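Side-chain contacts in L-amino acid deaminase (Proteus vulgaris, PDB 5I39), which probably deaminates L-amino acids oxidatively as a membrane-bound flavoenzyme, using its bound flavin-adenine dinucleotide: residues M193-Y196 and A197-M200; A53-L56 and V57-L61; E91-L94 and L95-G99; R16-P19 and G20-R23. All coordinates share one frame; numbering follows the deposited sequence. Where two conformers were deposited one is given.

Overall arrangement
Interactions 1 and 2 are neighbours. Their centres lie 12 Å apart, and Ile-54 of helix 47-58 packs against Met-193, Tyr-196 and Ala-197 of helix 189-199; helix 47-58 belongs to the beta-alpha-beta unit that carries the probable Rossmann-type glycine motif. Ala-194 and Ala-53 come within about 10 and 11 Å of the flavin-adenine dinucleotide, measured from their side chains. Interaction 3 comes nearer to the cofactor: the side chain of His-96 is about 6 Å from it and about 4 Å from that of Thr-378, an FAD-binding residue. Interaction 4 is a surface turn near the N-terminus, on the opposite side of the chain's centre from interaction 3, their centres 31 Å apart.

Interaction 1. Residues M193-Y196 and A197-M200; sequences MAEY and AKKM
Tyr-196 and Met-200, one helical turn apart, form a Met-aromatic contact at the C-terminal end of helix 189-199. Met-200, built as selenomethionine, lays its CG over one face of the phenol ring, 3.9 Å from the centroid of the Tyr-196 ring and only 15° off the normal. The bend at chi2 (-60°) places SE obliquely, near the hydroxyl end of the ring, 3.8 Å from Tyr-196 OH; a further bend at chi3 carries Met-200 CE to Tyr-196 CE1. Tyr-196 meets it there because its CG is anti to the backbone N (chi1 175°).

The tightly packed side of the helix is the one carrying Met-193, Ala-194 and Ala-197. Met-193 and Ala-194 rest on helix 47-58, and Met-193 also reaches helix 106-110.

The looser side holds Glu-195 and Lys-198, which run side by side. Their long salt bridge and the water bond to Glu-195 OE1 both belong to one of two conformers of Glu-195 and are less certain. Lys-198 NZ has a firmer partner in the carbonyl of Glu-28. Beneath the aromatic pair the backbone closes the turn, with Met-200 N giving to Tyr-196 O at 2.9 Å.

Interaction 2. Residues A53-L56 and V57-L61; sequences AINL and VERGL
Asn-55 and Arg-59 lock together at the end of helix 47-58, where a single amide oxygen takes two bonds from one guanidinium. Arg-59 approaches side-on, and both its NE and its NH2 lie 2.9 Å from Asn-55 OD1. The NH2 bond uses a lone pair in the carbonyl plane; NE sits tilted from that plane, and neither N-H points straight at the oxygen, the angles being near 139°. The amide and guanidinium planes are turned 50° against each other. An arginine chain extended from CG to NE and an asparagine CG anti to the backbone N (chi1 -169°) bring the two groups together.

Beyond this grip, Glu-58 lies along Ile-54, and water 3 bridges its OE1 to Asn-55 O, donating to each at 2.9 Å. A second water donates to the same carboxylate oxygen, 2.7 Å from Glu-58 OE1, and accepts a weak bond from Asn-55 ND2.

The main chain that positions Arg-59 ends in a Schellman motif. Gly-60 adopts positive phi, Gly-60 N bonds to Val-57 O at 2.9 Å, and Leu-61 N reaches back weakly to Leu-56 O. Past the turn, Leu-61 CD1 returns to within 3.9 Å of Leu-56 CD2.

Outside partners fix both charged ends: Arg-59 NH2 also pairs with Asp-389, and Glu-58 OE2 with Lys-109. The helix is the crossover of the beta-alpha-beta unit 40-66, with Ala-53, Leu-56 and Val-57 on strand 63-66, Ile-54 against helix 189-199, and Asn-55 and Arg-59 against helix 376-392.

Interaction 3. Residues E91-L94 and L95-G99; sequences ETFL and LHHLG
Helix 90-103, close to the flavin site, sets Phe-93 and His-97 side by side one turn apart, as an aromatic pair with nearly parallel planes. The planes differ by 24° but the rings are slid so far that they barely overlap, with centroids 5.0 Å apart. Phe-93 CE2 and CZ do the touching: Phe-93 CE2 lies over one face of the imidazole, 3.7 Å from His-97 CG, and Phe-93 CZ comes equally near His-97 ND1. His-97 CB in turn forms an off-centre CH-pi contact with the Phe-93 ring. CG anti to the backbone N on both residues (chi1 175° and -172°) turns the two side chains the same way, which lays the rings alongside. Farther out, Arg-141 makes a cation-pi contact with Phe-93, and His-97 NE2 bonds to the carbonyl of Ile-149, which helps hold the imidazole's rotation.

On another side of the helix Leu-94 and Leu-98 meet through methyls, Leu-94 CD2 to Leu-98 CD1 at 3.9 Å.

The first turn is less regular. A water spans the opening, donating to Glu-91 O at 2.8 Å and accepting from Leu-95 N at 2.9 Å. Thr-92 O still receives His-96 N at 3.1 Å.

The buried His-96 ring is held on both nitrogens: ND1 bonds to Ile-84 O, NE2 to Glu-379, and Trp-375 packs edge-to-face. His-96 lies against Thr-378, an FAD-binding residue, consistent with a second-shell place. Taken together, these are the i to i+4 side-chain pairings of an alpha-helix packed beside a flavin pocket.

Interaction 4. Residues R16-P19 and G20-R23; sequences RFVP and GTPR
The carbonyl oxygen of Val-18 is gripped twice by Thr-21: firmly by the hydroxyl, with Thr-21 OG1 donating to Val-18 O at 2.7 Å, and weakly by the amide, with Thr-21 N at 3.4 Å. These bonds close a type II beta turn running from Val-18 to Thr-21, with Pro-19 and Gly-20 at its corners and Gly-20 at a positive phi of 71°.

The hydroxyl does double duty. Besides donating to Val-18 O, it accepts from the backbone two residues on, Arg-23 N to Thr-21 OG1 at 3.1 Å, which makes an ST turn that overlaps the beta turn at Thr-21. Both bonds depend on chi1 of 75°, which tucks OG1 between the backbone N and the carbonyl carbon of Thr-21. The same torsion places Thr-21 CG2 3.6 Å from Val-18 CG1.

The returning arm of the loop is tied down where Arg-23 comes alongside Val-18. The arginine's guanidinium leads away to salt bridges with Asp-185 and Glu-187, while Arg-16, whose guanidinium has Phe-17 CE2 over its centre, also pairs with Glu-187. Arg-16 and Arg-23, at the two ends of residues 16-23, thus share Glu-187.

Arg-23 O accepts Val-18 N at 3.0 Å, from well above the carbonyl plane, and also sits at the edge of the Phe-17 ring, 3.9 Å from Phe-17 CD1.

Interaction 1. Residues M193-Y196 and A197-M200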
# COMPACT_ATOMS: atom_id res chain seq x y z
N MSE A 193 -11.86 -3.85 -1.71
CA MSE A 193 -11.51 -4.67 -0.55
C MSE A 193 -12.42 -4.39 0.63
O MSE A 193 -12.79 -5.32 1.35
CB MSE A 193 -10.05 -4.50 -0.13
CG MSE A 193 -9.01 -4.90 -1.17
SE MSE A 193 -9.39 -6.61 -2.07
CE MSE A 193 -9.66 -7.80 -0.53
N ALA A 194 -12.80 -3.13 0.83
CA ALA A 194 -13.73 -2.78 1.92
C ALA A 194 -15.12 -3.39 1.73
O ALA A 194 -15.70 -3.89 2.69
CB ALA A 194 -13.84 -1.27 2.06
N GLU A 195 -15.65 -3.33 0.51
CA GLU A 195 -16.96 -3.93 0.23
C GLU A 195 -16.90 -5.44 0.44
O GLU A 195 -17.84 -6.03 0.98
CB GLU A 195 -17.42 -3.61 -1.19
CG GLU A 195 -17.91 -2.19 -1.39
CD GLU A 195 -19.17 -1.86 -0.62
OE1 GLU A 195 -19.51 -2.59 0.33
OE2 GLU A 195 -19.81 -0.86 -0.97
N TYR A 196 -15.80 -6.05 0.03
CA TYR A 196 -15.60 -7.48 0.25
C TYR A 196 -15.55 -7.80 1.75
O TYR A 196 -16.20 -8.75 2.19
CB TYR A 196 -14.33 -7.93 -0.46
CG TYR A 196 -13.95 -9.38 -0.21
CD1 TYR A 196 -14.66 -10.42 -0.80
CD2 TYR A 196 -12.86 -9.69 0.60
CE1 TYR A 196 -14.29 -11.75 -0.58
CE2 TYR A 196 -12.49 -11.00 0.82
CZ TYR A 196 -13.20 -12.03 0.23
OH TYR A 196 -12.79 -13.33 0.47
N ALA A 197 -14.82 -7.00 2.52
CA ALA A 197 -14.77 -7.19 3.97
C ALA A 197 -16.17 -7.13 4.58
O ALA A 197 -16.53 -7.98 5.40
CB ALA A 197 -13.87 -6.15 4.61
N LYS A 198 -16.97 -6.14 4.17
CA LYS A 198 -18.35 -6.05 4.63
C LYS A 198 -19.17 -7.28 4.25
O LYS A 198 -19.92 -7.82 5.07
CB LYS A 198 -19.03 -4.79 4.09
CG LYS A 198 -18.52 -3.49 4.69
CD LYS A 198 -19.05 -2.27 3.95
CE LYS A 198 -20.54 -2.07 4.13
NZ LYS A 198 -21.07 -1.03 3.22
N LYS A 199 -19.00 -7.75 3.02
CA LYS A 199 -19.68 -8.96 2.56
C LYS A 199 -19.29 -10.19 3.40
O LYS A 199 -20.14 -11.05 3.67
CB LYS A 199 -19.38 -9.20 1.09
CG LYS A 199 -20.14 -10.36 0.49
CD LYS A 199 -19.77 -10.57 -0.97
CE LYS A 199 -20.23 -11.93 -1.46
NZ LYS A 199 -21.71 -12.13 -1.37
N MSE A 200 -18.03 -10.25 3.82
CA MSE A 200 -17.54 -11.33 4.68
C MSE A 200 -17.98 -11.20 6.13
O MSE A 200 -17.72 -12.10 6.93
CB MSE A 200 -16.01 -11.41 4.62
CG MSE A 200 -15.43 -11.72 3.24
SE MSE A 200 -16.03 -13.44 2.53
CE MSE A 200 -17.51 -12.79 1.42
O HOH W 1 -22.03 -1.25 0.92

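Interaction 2. Residues A53-L56 and V57-L61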
# COMPACT_ATOMS: atom_id res chain seq x y z
N ALA A 53 -8.61 -7.42 9.03
CA ALA A 53 -9.97 -7.84 9.38
C ALA A 53 -10.44 -9.04 8.56
O ALA A 53 -10.98 -10.00 9.10
CB ALA A 53 -10.95 -6.69 9.22
N ILE A 54 -10.19 -9.00 7.25
CA ILE A 54 -10.54 -10.13 6.38
C ILE A 54 -9.83 -11.41 6.84
O ILE A 54 -10.45 -12.47 6.92
CB ILE A 54 -10.17 -9.82 4.91
CG1 ILE A 54 -11.13 -8.76 4.34
CG2 ILE A 54 -10.22 -11.07 4.05
CD1 ILE A 54 -10.62 -8.06 3.10
N ASN A 55 -8.54 -11.30 7.11
CA ASN A 55 -7.76 -12.44 7.56
C ASN A 55 -8.31 -13.04 8.86
O ASN A 55 -8.41 -14.26 9.00
CB ASN A 55 -6.30 -12.03 7.71
CG ASN A 55 -5.37 -13.21 7.90
OD1 ASN A 55 -5.25 -13.73 9.00
ND2 ASN A 55 -4.69 -13.63 6.84
N LEU A 56 -8.68 -12.18 9.79
CA LEU A 56 -9.24 -12.63 11.07
C LEU A 56 -10.61 -13.30 10.94
O LEU A 56 -10.86 -14.31 11.60
CB LEU A 56 -9.31 -11.45 12.04
CG LEU A 56 -7.95 -10.95 12.50
CD1 LEU A 56 -8.07 -9.55 13.07
CD2 LEU A 56 -7.31 -11.88 13.52
N VAL A 57 -11.48 -12.78 10.08
CA VAL A 57 -12.79 -13.40 9.86
C VAL A 57 -12.62 -14.80 9.26
O VAL A 57 -13.36 -15.72 9.62
CB VAL A 57 -13.71 -12.51 9.00
CG1 VAL A 57 -14.95 -13.27 8.54
CG2 VAL A 57 -14.13 -11.28 9.79
N GLU A 58 -11.64 -14.99 8.38
CA GLU A 58 -11.35 -16.32 7.85
C GLU A 58 -10.95 -17.33 8.92
O GLU A 58 -11.14 -18.53 8.74
CB GLU A 58 -10.26 -16.24 6.80
CG GLU A 58 -10.72 -15.57 5.52
CD GLU A 58 -9.59 -15.28 4.55
OE1 GLU A 58 -8.41 -15.36 4.95
OE2 GLU A 58 -9.90 -14.97 3.38
N ARG A 59 -10.39 -16.84 10.03
CA ARG A 59 -10.05 -17.67 11.19
C ARG A 59 -11.22 -17.89 12.17
O ARG A 59 -11.03 -18.50 13.22
CB ARG A 59 -8.87 -17.05 11.93
CG ARG A 59 -7.64 -16.87 11.07
CD ARG A 59 -6.47 -16.35 11.87
NE ARG A 59 -5.42 -15.84 10.98
CZ ARG A 59 -4.10 -15.92 11.18
NH1 ARG A 59 -3.58 -16.54 12.24
NH2 ARG A 59 -3.28 -15.39 10.28
N GLY A 60 -12.41 -17.42 11.83
CA GLY A 60 -13.62 -17.65 12.62
C GLY A 60 -13.92 -16.60 13.68
O GLY A 60 -14.77 -16.83 14.53
N LEU A 61 -13.24 -15.46 13.62
CA LEU A 61 -13.41 -14.40 14.61
C LEU A 61 -14.33 -13.30 14.09
O LEU A 61 -14.27 -12.95 12.91
CB LEU A 61 -12.05 -13.79 14.96
CG LEU A 61 -11.06 -14.78 15.57
CD1 LEU A 61 -9.65 -14.20 15.57
CD2 LEU A 61 -11.47 -15.18 16.98
O HOH W 2 -6.69 -13.36 4.30
O HOH W 3 -6.92 -16.09 7.38

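Interaction 3. Residues E91-L94 and L95-G99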
# COMPACT_ATOMS: atom_id res chain seq x y z
N GLU A 91 15.03 -7.58 4.68
CA GLU A 91 14.00 -7.42 5.71
C GLU A 91 12.59 -7.43 5.12
O GLU A 91 11.68 -8.00 5.72
CB GLU A 91 14.24 -6.14 6.52
CG GLU A 91 15.41 -6.22 7.50
CD GLU A 91 16.79 -6.12 6.85
OE1 GLU A 91 16.90 -5.75 5.66
OE2 GLU A 91 17.79 -6.42 7.53
N THR A 92 12.41 -6.82 3.95
CA THR A 92 11.08 -6.68 3.34
C THR A 92 10.92 -7.38 1.99
O THR A 92 9.82 -7.35 1.43
CB THR A 92 10.71 -5.20 3.19
OG1 THR A 92 11.74 -4.53 2.45
CG2 THR A 92 10.54 -4.54 4.56
N PHE A 93 11.96 -8.03 1.47
CA PHE A 93 11.83 -8.63 0.15
C PHE A 93 10.67 -9.63 0.08
O PHE A 93 9.81 -9.52 -0.80
CB PHE A 93 13.11 -9.32 -0.32
CG PHE A 93 12.92 -10.02 -1.63
CD1 PHE A 93 12.94 -9.31 -2.82
CD2 PHE A 93 12.58 -11.37 -1.66
CE1 PHE A 93 12.69 -9.94 -4.03
CE2 PHE A 93 12.33 -12.00 -2.87
CZ PHE A 93 12.39 -11.29 -4.05
N LEU A 94 10.65 -10.60 0.98
CA LEU A 94 9.60 -11.63 0.92
C LEU A 94 8.21 -11.05 1.20
O LEU A 94 7.23 -11.48 0.61
CB LEU A 94 9.92 -12.80 1.85
CG LEU A 94 11.04 -13.72 1.35
CD1 LEU A 94 11.37 -14.74 2.42
CD2 LEU A 94 10.70 -14.42 0.04
N LEU A 95 8.13 -10.06 2.08
CA LEU A 95 6.88 -9.37 2.31
C LEU A 95 6.30 -8.83 0.98
O LEU A 95 5.10 -8.95 0.72
CB LEU A 95 7.11 -8.24 3.31
CG LEU A 95 5.88 -7.55 3.89
CD1 LEU A 95 5.10 -8.47 4.81
CD2 LEU A 95 6.33 -6.32 4.66
N HIS A 96 7.18 -8.28 0.14
CA HIS A 96 6.78 -7.78 -1.17
C HIS A 96 6.58 -8.86 -2.23
O HIS A 96 5.64 -8.80 -3.02
CB HIS A 96 7.79 -6.75 -1.66
CG HIS A 96 7.72 -5.47 -0.90
ND1 HIS A 96 7.70 -4.25 -1.52
CD2 HIS A 96 7.60 -5.23 0.42
CE1 HIS A 96 7.61 -3.30 -0.61
NE2 HIS A 96 7.53 -3.86 0.58
N HIS A 97 7.46 -9.86 -2.23
CA HIS A 97 7.41 -10.96 -3.19
C HIS A 97 6.12 -11.77 -3.01
O HIS A 97 5.40 -12.05 -3.97
CB HIS A 97 8.66 -11.81 -2.98
CG HIS A 97 8.88 -12.89 -3.99
ND1 HIS A 97 9.16 -12.63 -5.31
CD2 HIS A 97 8.93 -14.23 -3.84
CE1 HIS A 97 9.36 -13.78 -5.94
NE2 HIS A 97 9.22 -14.76 -5.07
N LEU A 98 5.84 -12.13 -1.76
CA LEU A 98 4.59 -12.82 -1.42
C LEU A 98 3.37 -11.89 -1.54
O LEU A 98 2.29 -12.33 -1.91
CB LEU A 98 4.66 -13.43 -0.02
CG LEU A 98 5.36 -14.78 0.13
CD1 LEU A 98 6.81 -14.75 -0.32
CD2 LEU A 98 5.27 -15.23 1.58
N GLY A 99 3.55 -10.61 -1.20
CA GLY A 99 2.47 -9.64 -1.36
C GLY A 99 1.96 -9.58 -2.79
O GLY A 99 0.76 -9.66 -3.04
O HOH W 4 10.05 -9.78 4.27

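Interaction 4. Residues R16-P19 and G20-R23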
# COMPACT_ATOMS: atom_id res chain seq x y z
N ARG A 16 -10.44 12.54 -10.30
CA ARG A 16 -10.11 11.12 -10.53
C ARG A 16 -11.21 10.15 -10.09
O ARG A 16 -11.34 9.07 -10.68
CB ARG A 16 -8.78 10.76 -9.85
CG ARG A 16 -8.78 10.83 -8.33
CD ARG A 16 -7.38 11.11 -7.83
NE ARG A 16 -7.29 11.21 -6.37
CZ ARG A 16 -7.09 10.19 -5.54
NH1 ARG A 16 -6.97 8.93 -5.98
NH2 ARG A 16 -7.02 10.44 -4.23
N PHE A 17 -11.97 10.51 -9.06
CA PHE A 17 -13.12 9.71 -8.64
C PHE A 17 -14.31 10.05 -9.53
O PHE A 17 -14.58 11.22 -9.80
CB PHE A 17 -13.46 9.98 -7.17
CG PHE A 17 -12.36 9.61 -6.21
CD1 PHE A 17 -12.11 8.28 -5.87
CD2 PHE A 17 -11.57 10.60 -5.63
CE1 PHE A 17 -11.10 7.95 -4.98
CE2 PHE A 17 -10.56 10.28 -4.74
CZ PHE A 17 -10.32 8.95 -4.41
N VAL A 18 -15.01 9.01 -9.99
CA VAL A 18 -16.13 9.15 -10.92
C VAL A 18 -17.38 8.50 -10.31
O VAL A 18 -17.53 7.28 -10.36
CB VAL A 18 -15.79 8.52 -12.30
CG1 VAL A 18 -16.90 8.80 -13.31
CG2 VAL A 18 -14.47 9.07 -12.82
N PRO A 19 -18.27 9.32 -9.72
CA PRO A 19 -19.53 8.79 -9.16
C PRO A 19 -20.36 7.98 -10.17
O PRO A 19 -20.32 8.26 -11.36
CB PRO A 19 -20.28 10.06 -8.72
CG PRO A 19 -19.21 11.07 -8.48
CD PRO A 19 -18.12 10.76 -9.45
N GLY A 20 -21.07 6.97 -9.68
CA GLY A 20 -21.91 6.13 -10.54
C GLY A 20 -21.16 5.18 -11.47
O GLY A 20 -21.72 4.73 -12.47
N THR A 21 -19.90 4.90 -11.14
CA THR A 21 -19.05 3.95 -11.88
C THR A 21 -18.27 3.17 -10.83
O THR A 21 -18.28 3.56 -9.67
CB THR A 21 -18.05 4.65 -12.83
OG1 THR A 21 -16.97 5.21 -12.07
CG2 THR A 21 -18.72 5.73 -13.67
N PRO A 22 -17.54 2.10 -11.23
CA PRO A 22 -16.65 1.40 -10.29
C PRO A 22 -15.55 2.26 -9.63
O PRO A 22 -14.97 1.84 -8.63
CB PRO A 22 -16.02 0.31 -11.15
CG PRO A 22 -17.03 0.04 -12.20
CD PRO A 22 -17.64 1.37 -12.51
N ARG A 23 -15.28 3.45 -10.18
CA ARG A 23 -14.31 4.41 -9.62
C ARG A 23 -14.95 5.46 -8.69
O ARG A 23 -14.38 6.53 -8.49
CB ARG A 23 -13.55 5.08 -10.77
CG ARG A 23 -12.80 4.06 -11.60
CD ARG A 23 -12.08 4.60 -12.81
NE ARG A 23 -11.11 3.58 -13.23
CZ ARG A 23 -9.86 3.47 -12.78
NH1 ARG A 23 -9.34 4.34 -11.91
NH2 ARG A 23 -9.11 2.46 -13.22